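Local coordinates for protein pre-crRNA processing endonuclease (Streptococcus pyogenes serotype M1, PDB 3VZH) that probably cleaves precursor CRISPR RNA as a Cas5d endoribonuclease of the subtype I-C adaptive immune system, contributing to defence against viruses and plasmids, at residues P53-I58 against A119-I124; F103-D108 against S114-A119; E126-I129 against G133-D136. One frame throughout, in Å; residues are numbered along the deposited sequence.

Contact 1. Residues P53-I58 against A119-I124; sequences PTFTNI and AKHEAI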
loop_
_atom_site.group_PDB
_atom_site.type_symbol
_atom_site.label_atom_id
_atom_site.label_comp_id
_atom_site.label_asym_id
_atom_site.label_seq_id
_atom_site.Cartn_x
_atom_site.Cartn_y
_atom_site.Cartn_z
ATOM N N PRO A 53 -1.418 -7.548 15.945
ATOM C CA PRO A 53 -0.376 -6.771 16.586
ATOM C C PRO A 53 0.927 -7.596 16.658
ATOM O O PRO A 53 2.014 -7.048 16.851
ATOM C CB PRO A 53 -0.949 -6.543 17.992
ATOM C CG PRO A 53 -1.949 -7.655 18.191
ATOM C CD PRO A 53 -2.541 -7.851 16.838
ATOM N N THR A 54 0.837 -8.883 16.367
ATOM C CA THR A 54 2.036 -9.763 16.455
ATOM C C THR A 54 3.047 -9.449 15.356
ATOM O O THR A 54 4.253 -9.610 15.567
ATOM C CB THR A 54 1.621 -11.233 16.245
ATOM O OG1 THR A 54 0.587 -11.547 17.200
ATOM C CG2 THR A 54 2.773 -12.167 16.617
ATOM N N PHE A 55 2.535 -9.037 14.183
ATOM C CA PHE A 55 3.434 -8.707 13.089
ATOM C C PHE A 55 3.094 -7.339 12.454
ATOM O O PHE A 55 2.056 -6.676 12.804
ATOM C CB PHE A 55 3.403 -9.867 12.033
ATOM C CG PHE A 55 2.026 -10.072 11.361
ATOM C CD1 PHE A 55 1.122 -11.074 11.860
ATOM C CD2 PHE A 55 1.632 -9.305 10.231
ATOM C CE1 PHE A 55 -0.135 -11.276 11.246
ATOM C CE2 PHE A 55 0.379 -9.485 9.625
ATOM C CZ PHE A 55 -0.502 -10.477 10.142
ATOM N N THR A 56 4.032 -6.891 11.632
ATOM C CA THR A 56 3.908 -5.645 10.919
ATOM C C THR A 56 3.993 -5.966 9.419
ATOM O O THR A 56 5.004 -6.475 8.914
ATOM C CB THR A 56 5.116 -4.761 11.227
ATOM O OG1 THR A 56 5.114 -4.537 12.639
ATOM C CG2 THR A 56 5.019 -3.385 10.400
ATOM N N ASN A 57 2.965 -5.528 8.675
ATOM C CA ASN A 57 3.037 -5.679 7.205
ATOM C C ASN A 57 3.960 -4.581 6.611
ATOM O O ASN A 57 3.856 -3.396 7.012
ATOM C CB ASN A 57 1.619 -5.475 6.653
ATOM C CG ASN A 57 0.730 -6.668 6.955
ATOM O OD1 ASN A 57 1.147 -7.835 6.779
ATOM N ND2 ASN A 57 -0.496 -6.402 7.344
ATOM N N ILE A 58 4.763 -5.015 5.655
ATOM C CA ILE A 58 5.779 -4.180 4.995
ATOM C C ILE A 58 5.490 -4.186 3.524
ATOM O O ILE A 58 5.750 -5.219 2.825
ATOM C CB ILE A 58 7.202 -4.741 5.195
ATOM C CG1 ILE A 58 7.603 -4.902 6.706
ATOM C CG2 ILE A 58 8.230 -3.825 4.510
ATOM C CD1 ILE A 58 7.342 -3.671 7.564
ATOM N N ALA A 119 3.967 -20.334 10.273
ATOM C CA ALA A 119 3.048 -21.123 9.426
ATOM C C ALA A 119 1.618 -20.679 9.649
ATOM O O ALA A 119 0.832 -20.627 8.691
ATOM C CB ALA A 119 3.196 -22.630 9.683
ATOM N N LYS A 120 1.288 -20.372 10.903
ATOM C CA LYS A 120 -0.060 -19.908 11.244
ATOM C C LYS A 120 -0.371 -18.606 10.475
ATOM O O LYS A 120 -1.399 -18.460 9.816
ATOM C CB LYS A 120 -0.188 -19.599 12.741
ATOM C CG LYS A 120 -1.594 -19.069 13.168
ATOM C CD LYS A 120 -1.547 -18.495 14.608
ATOM C CE LYS A 120 -2.803 -17.740 15.041
ATOM N NZ LYS A 120 -2.689 -17.329 16.466
ATOM N N HIS A 121 0.508 -17.622 10.630
ATOM C CA HIS A 121 0.198 -16.295 10.044
ATOM C C HIS A 121 0.313 -16.253 8.557
ATOM O O HIS A 121 -0.478 -15.512 7.911
ATOM C CB HIS A 121 1.015 -15.209 10.687
ATOM C CG HIS A 121 0.645 -14.979 12.114
ATOM N ND1 HIS A 121 -0.591 -14.601 12.493
ATOM C CD2 HIS A 121 1.367 -15.172 13.283
ATOM C CE1 HIS A 121 -0.647 -14.405 13.810
ATOM N NE2 HIS A 121 0.541 -14.811 14.328
ATOM N N GLU A 122 1.248 -17.001 7.991
ATOM C CA GLU A 122 1.293 -17.145 6.511
ATOM C C GLU A 122 0.045 -17.808 5.929
ATOM O O GLU A 122 -0.488 -17.317 4.915
ATOM C CB GLU A 122 2.554 -17.865 6.005
ATOM C CG GLU A 122 3.868 -17.100 6.175
ATOM C CD GLU A 122 4.968 -17.670 5.272
ATOM O OE1 GLU A 122 6.011 -17.037 5.084
ATOM O OE2 GLU A 122 4.785 -18.782 4.720
ATOM N N ALA A 123 -0.495 -18.827 6.607
ATOM C CA ALA A 123 -1.723 -19.497 6.138
ATOM C C ALA A 123 -2.949 -18.620 6.163
ATOM O O ALA A 123 -3.728 -18.546 5.194
ATOM C CB ALA A 123 -1.966 -20.841 6.881
ATOM N N ILE A 124 -3.088 -17.902 7.277
ATOM C CA ILE A 124 -4.172 -16.969 7.414
ATOM C C ILE A 124 -4.079 -15.840 6.428
ATOM O O ILE A 124 -5.111 -15.407 5.864
ATOM C CB ILE A 124 -4.235 -16.467 8.858
ATOM C CG1 ILE A 124 -4.508 -17.690 9.747
ATOM C CG2 ILE A 124 -5.390 -15.464 9.048
ATOM C CD1 ILE A 124 -4.693 -17.321 11.197
#

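Contact 2. Residues F103-D108 against S114-A119; sequences FVWNED and SDRLPA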
loop_
_atom_site.group_PDB
_atom_site.type_symbol
_atom_site.label_atom_id
_atom_site.label_comp_id
_atom_site.label_asym_id
_atom_site.label_seq_id
_atom_site.Cartn_x
_atom_site.Cartn_y
_atom_site.Cartn_z
ATOM N N PHE A 103 5.563 -9.737 5.769
ATOM C CA PHE A 103 5.502 -9.245 7.139
ATOM C C PHE A 103 6.706 -9.686 7.958
ATOM O O PHE A 103 7.390 -10.644 7.604
ATOM C CB PHE A 103 4.193 -9.615 7.840
ATOM C CG PHE A 103 3.907 -11.095 7.955
ATOM C CD1 PHE A 103 2.977 -11.686 7.059
ATOM C CD2 PHE A 103 4.492 -11.868 8.955
ATOM C CE1 PHE A 103 2.685 -13.039 7.159
ATOM C CE2 PHE A 103 4.168 -13.212 9.080
ATOM C CZ PHE A 103 3.271 -13.795 8.171
ATOM N N VAL A 104 6.944 -8.958 9.036
ATOM C CA VAL A 104 8.027 -9.257 10.006
ATOM C C VAL A 104 7.418 -9.180 11.427
ATOM O O VAL A 104 6.305 -8.653 11.585
ATOM C CB VAL A 104 9.174 -8.182 9.894
ATOM C CG1 VAL A 104 9.757 -8.175 8.483
ATOM C CG2 VAL A 104 8.661 -6.824 10.332
ATOM N N TRP A 105 8.103 -9.703 12.458
ATOM C CA TRP A 105 7.478 -9.615 13.814
ATOM C C TRP A 105 7.540 -8.200 14.239
ATOM O O TRP A 105 8.513 -7.426 13.906
ATOM C CB TRP A 105 8.194 -10.589 14.833
ATOM C CG TRP A 105 8.148 -12.053 14.373
ATOM C CD1 TRP A 105 9.226 -12.971 14.293
ATOM C CD2 TRP A 105 6.977 -12.802 13.883
ATOM N NE1 TRP A 105 8.793 -14.179 13.811
ATOM C CE2 TRP A 105 7.460 -14.160 13.555
ATOM C CE3 TRP A 105 5.615 -12.501 13.699
ATOM C CZ2 TRP A 105 6.599 -15.146 13.050
ATOM C CZ3 TRP A 105 4.756 -13.501 13.284
ATOM C CH2 TRP A 105 5.261 -14.777 12.854
ATOM N N ASN A 106 6.514 -7.811 15.017
ATOM C CA ASN A 106 6.406 -6.462 15.522
ATOM C C ASN A 106 7.238 -6.352 16.827
ATOM O O ASN A 106 6.812 -6.840 17.866
ATOM C CB ASN A 106 4.915 -6.121 15.770
ATOM C CG ASN A 106 4.700 -4.736 16.362
ATOM O OD1 ASN A 106 5.647 -3.956 16.493
ATOM N ND2 ASN A 106 3.468 -4.408 16.702
ATOM N N GLU A 107 8.403 -5.666 16.767
ATOM C CA GLU A 107 9.295 -5.579 17.931
ATOM C C GLU A 107 8.794 -4.563 18.939
ATOM O O GLU A 107 9.356 -4.402 20.059
ATOM C CB GLU A 107 10.772 -5.293 17.542
ATOM C CG GLU A 107 11.413 -6.474 16.845
ATOM C CD GLU A 107 11.414 -7.768 17.676
ATOM O OE1 GLU A 107 11.731 -8.793 17.105
ATOM O OE2 GLU A 107 11.118 -7.822 18.882
ATOM N N ASP A 108 7.718 -3.877 18.587
ATOM C CA ASP A 108 7.026 -3.056 19.598
ATOM C C ASP A 108 6.073 -3.896 20.436
ATOM O O ASP A 108 5.455 -3.387 21.381
ATOM C CB ASP A 108 6.237 -1.939 18.941
ATOM C CG ASP A 108 7.115 -0.918 18.274
ATOM O OD1 ASP A 108 8.258 -0.786 18.713
ATOM O OD2 ASP A 108 6.651 -0.254 17.317
ATOM N N SER A 114 4.739 -15.565 22.011
ATOM C CA SER A 114 4.174 -16.947 21.830
ATOM C C SER A 114 3.307 -17.115 20.589
ATOM O O SER A 114 3.101 -18.242 20.086
ATOM C CB SER A 114 3.421 -17.397 23.106
ATOM O OG SER A 114 2.231 -16.637 23.246
ATOM N N ASP A 115 2.892 -15.957 20.032
ATOM C CA ASP A 115 2.075 -15.920 18.806
ATOM C C ASP A 115 2.938 -15.753 17.544
ATOM O O ASP A 115 2.379 -15.610 16.438
ATOM C CB ASP A 115 1.062 -14.782 18.830
ATOM C CG ASP A 115 -0.069 -14.977 17.806
ATOM O OD1 ASP A 115 -0.583 -16.118 17.655
ATOM O OD2 ASP A 115 -0.404 -14.001 17.093
ATOM N N ARG A 116 4.269 -15.704 17.736
ATOM C CA ARG A 116 5.164 -15.552 16.534
ATOM C C ARG A 116 5.297 -16.870 15.790
ATOM O O ARG A 116 6.365 -17.549 15.844
ATOM C CB ARG A 116 6.554 -14.975 16.892
ATOM C CG ARG A 116 6.466 -13.567 17.422
ATOM C CD ARG A 116 7.802 -12.961 17.754
ATOM N NE ARG A 116 7.610 -11.592 18.204
ATOM C CZ ARG A 116 8.580 -10.691 18.348
ATOM N NH1 ARG A 116 9.852 -11.067 18.210
ATOM N NH2 ARG A 116 8.292 -9.449 18.711
ATOM N N LEU A 117 4.232 -17.249 15.096
ATOM C CA LEU A 117 4.102 -18.570 14.475
ATOM C C LEU A 117 3.999 -18.383 12.988
ATOM O O LEU A 117 2.919 -18.048 12.479
ATOM C CB LEU A 117 2.836 -19.244 15.037
ATOM C CG LEU A 117 2.832 -19.345 16.588
ATOM C CD1 LEU A 117 1.431 -19.471 17.232
ATOM C CD2 LEU A 117 3.747 -20.484 17.039
ATOM N N PRO A 118 5.099 -18.561 12.273
ATOM C CA PRO A 118 5.111 -18.199 10.879
ATOM C C PRO A 118 4.112 -19.015 10.032
ATOM O O PRO A 118 3.426 -18.412 9.204
ATOM C CB PRO A 118 6.573 -18.483 10.420
ATOM C CG PRO A 118 7.274 -19.046 11.580
ATOM C CD PRO A 118 6.449 -18.882 12.802
ATOM N N ALA A 119 3.967 -20.334 10.273
ATOM C CA ALA A 119 3.048 -21.123 9.426
ATOM C C ALA A 119 1.618 -20.679 9.649
ATOM O O ALA A 119 0.832 -20.627 8.691
ATOM C CB ALA A 119 3.196 -22.630 9.683
#

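Contact 3. Residues E126-I129 against G133-D136; sequences ERSI and GRRD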
loop_
_atom_site.group_PDB
_atom_site.type_symbol
_atom_site.label_atom_id
_atom_site.label_comp_id
_atom_site.label_asym_id
_atom_site.label_seq_id
_atom_site.Cartn_x
_atom_site.Cartn_y
_atom_site.Cartn_z
ATOM N N GLU A 126 -2.635 -15.955 3.411
ATOM C CA GLU A 126 -3.107 -16.474 2.133
ATOM C C GLU A 126 -4.638 -16.624 2.012
ATOM O O GLU A 126 -5.231 -16.230 0.971
ATOM C CB GLU A 126 -2.472 -17.815 1.826
ATOM C CG GLU A 126 -1.020 -17.853 2.057
ATOM C CD GLU A 126 -0.478 -19.268 1.816
ATOM O OE1 GLU A 126 0.678 -19.360 1.363
ATOM O OE2 GLU A 126 -1.194 -20.272 2.087
ATOM N N ARG A 127 -5.288 -17.206 3.010
ATOM C CA ARG A 127 -6.766 -17.335 3.065
ATOM C C ARG A 127 -7.476 -15.994 3.071
ATOM O O ARG A 127 -8.480 -15.841 2.373
ATOM C CB ARG A 127 -7.213 -18.159 4.311
ATOM C CG ARG A 127 -6.676 -19.587 4.200
ATOM C CD ARG A 127 -7.374 -20.568 5.135
ATOM N NE ARG A 127 -6.509 -20.972 6.241
ATOM C CZ ARG A 127 -6.618 -20.531 7.500
ATOM N NH1 ARG A 127 -5.775 -20.984 8.433
ATOM N NH2 ARG A 127 -7.567 -19.653 7.838
ATOM N N SER A 128 -6.911 -15.029 3.803
ATOM C CA SER A 128 -7.493 -13.659 3.866
ATOM C C SER A 128 -7.436 -12.971 2.518
ATOM O O SER A 128 -8.444 -12.387 2.071
ATOM C CB SER A 128 -6.778 -12.843 4.940
ATOM O OG SER A 128 -6.924 -13.510 6.184
ATOM N N ILE A 129 -6.313 -13.121 1.800
ATOM C CA ILE A 129 -6.194 -12.565 0.479
ATOM C C ILE A 129 -7.241 -13.181 -0.462
ATOM O O ILE A 129 -7.967 -12.445 -1.193
ATOM C CB ILE A 129 -4.774 -12.775 -0.109
ATOM C CG1 ILE A 129 -3.758 -11.793 0.561
ATOM C CG2 ILE A 129 -4.839 -12.631 -1.628
ATOM C CD1 ILE A 129 -2.290 -12.127 0.463
ATOM N N GLY A 133 -9.975 -10.154 1.758
ATOM C CA GLY A 133 -9.652 -9.394 2.985
ATOM C C GLY A 133 -10.647 -9.616 4.110
ATOM O O GLY A 133 -11.858 -9.824 3.917
ATOM N N ARG A 134 -10.093 -9.667 5.324
ATOM C CA ARG A 134 -10.926 -9.821 6.518
ATOM C C ARG A 134 -11.718 -8.571 6.821
ATOM O O ARG A 134 -12.762 -8.690 7.448
ATOM C CB ARG A 134 -10.100 -10.223 7.713
ATOM C CG ARG A 134 -9.661 -11.648 7.562
ATOM C CD ARG A 134 -8.383 -11.819 8.327
ATOM N NE ARG A 134 -8.544 -12.138 9.740
ATOM C CZ ARG A 134 -8.596 -13.370 10.258
ATOM N NH1 ARG A 134 -8.662 -13.489 11.547
ATOM N NH2 ARG A 134 -8.655 -14.462 9.502
ATOM N N ARG A 135 -11.238 -7.382 6.470
ATOM C CA ARG A 135 -12.031 -6.169 6.646
ATOM C C ARG A 135 -12.272 -5.502 5.314
ATOM O O ARG A 135 -11.694 -5.923 4.293
ATOM C CB ARG A 135 -11.261 -5.212 7.548
ATOM C CG ARG A 135 -10.972 -5.832 8.918
ATOM C CD ARG A 135 -11.093 -4.654 9.874
ATOM N NE ARG A 135 -11.329 -5.070 11.256
ATOM C CZ ARG A 135 -10.395 -5.542 12.077
ATOM N NH1 ARG A 135 -9.136 -5.804 11.682
ATOM N NH2 ARG A 135 -10.767 -5.849 13.294
ATOM N N ASP A 136 -13.120 -4.472 5.322
ATOM C CA ASP A 136 -13.393 -3.624 4.156
ATOM C C ASP A 136 -12.123 -2.921 3.668
ATOM O O ASP A 136 -11.314 -2.352 4.432
ATOM C CB ASP A 136 -14.387 -2.523 4.559
ATOM C CG ASP A 136 -15.783 -3.036 4.706
ATOM O OD1 ASP A 136 -16.550 -2.327 5.381
ATOM O OD2 ASP A 136 -16.103 -4.095 4.091
#

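Contact 1. Residues P53-I58 against A119-I124
F55 sends the CD1-CE1 side of its phenyl ring over one face of the H121 imidazole, making an edge-to-face, or T-shaped, aromatic pair. The ring centroids lie 5.2 Å apart and the planes meet at 62°, so the two are well short of perpendicular. The closest approach is from F55 CE1 to H121 ND1, at 3.6 Å. F55 CD1 also sits 3.9 Å from H121 CG, placing the phenyl edge toward the rim of the imidazole instead of over its middle. The F55 ring gets there because CG stands between the backbone N and the carbonyl carbon (chi1 63°), pointing the phenyl group from the strand toward the helix. On the opposite face of H121 lies the aliphatic part of K120, whose extended chain brings CD 4.2 Å above the imidazole plane, displaced toward the rim. T54 adds a looser van der Waals touch, its methyl CG2 lying 4.1 Å from H121 NE2, while its hydroxyl bonds to the D115 carboxylate.

The imidazole is held at both nitrogens. ND1 is hydrogen-bonded to the hydroxyl of Y50 and NE2 to the backbone O of D115, so its rotation is fixed by polar bonds while the F55 contact supplies apolar packing. T54, F55 and H121 are all buried.

This is how the start of helix 118-130 rests on the antiparallel sheet, an arrangement in keeping with the RRM-like character of this Cas5 protein. F55 opens strand 55-64, which pairs with strand 95-105, and its ring also meets those of F103 and Y50. M125, one turn further along helix 118-130, touches both F55 and N57, extending the seam between that helix and strand 55-64.

Contact 2. Residues F103-D108 against S114-A119
W105 and R116 lie flat against each other where strand 95-105 gives way to the connection into helix 118-130, with R116 at the centre of an inverse gamma turn. R116 CB sits over the six-membered ring of W105, 3.7 Å from its centroid and 17° off the normal, a CH-pi contact. From there the arginine runs extended over the same face, with its CD 3.5 Å from W105 CG. The guanidinium then passes beyond the ring and lies over W105 CB, its plane only 14° from that of the indole. At the far rim the indole edge meets the start of the helix: W105 CZ2 is 3.7 Å from P118 CD.

The charged end of R116 forms a salt bridge with E107. R116 NH1 donates to E107 OE1 at 3.2 Å, a bent bond that reaches the oxygen from above the carboxylate plane. A second, weak bond joins R116 NH2 to E107 OE2 at 3.3 Å. The carboxylate stands steeply across the guanidinium, and a bend at chi2 of E107 (-58°) brings it back toward R116 although its CB points away. E107 OE2 has its stronger partner in K110 NZ, a second salt bridge, so the two cations probably share the carboxylate.

Further out, Y4 stacks on W105 and also touches P118, covering part of this surface contact. Next along the chain from W105, N106 ND2 bonds to P53 O. The other end of the same amide closes an Asx turn, in which D108 N donates to N106 OD1 at 2.9 Å.

Contact 3. Residues E126-I129 against G133-D136
S128 O receives the backbone N-H of G133 at 2.7 Å, with an N-H...O angle of 149°. Donor and acceptor are five residues apart, one more than in the regular alpha-helical pattern, so the bond closes a wider turn as the chain leaves helix 118-130. The donor is tilted from the carbonyl plane of S128. G133 has phi 94° and psi 142°, a backbone shape in which a CB would press on the preceding carbonyl oxygen.

The serine side chain serves the same junction. With OG beside its own backbone N, S128 turns its hydroxyl back along the helix to hydrogen-bond I124 O. R134 then brings its aliphatic chain against the S128 hydroxyl, R134 CD lying a tight 3.1 Å from S128 OG. R127 NH2 and R134 NH2 remain 5.6 Å apart, and their like charges probably disfavour a closer approach.

Backbone bonds from R134 to I49 and from R135 to A48 tie the departing loop to the end of helix 39-49. The arrangement is a wide C-terminal turn, closed by an i+5 to i (pi-type) backbone bond and leading into the irregular loop before strand 147-150.

Helix 118-130 runs through all three contacts. Contact 1 is the buried one, setting an aromatic ring of strand 55-64 against a histidine of the helix. Contact 2 lies at the surface, where an arginine layered on an indole and a salt bridge hold the approach to the helix. Contact 3, partly buried, relies on a backbone bond where the chain leaves helix 118-130. Contacts 1 and 2 are close neighbours, their centres about 6 Å apart: D115 of contact 2 reaches T54 and K120 of contact 1, and strands 55-64 and 95-105 pair in one sheet. Contact 3 meets contact 1 through I124 and R134 but does not touch contact 2.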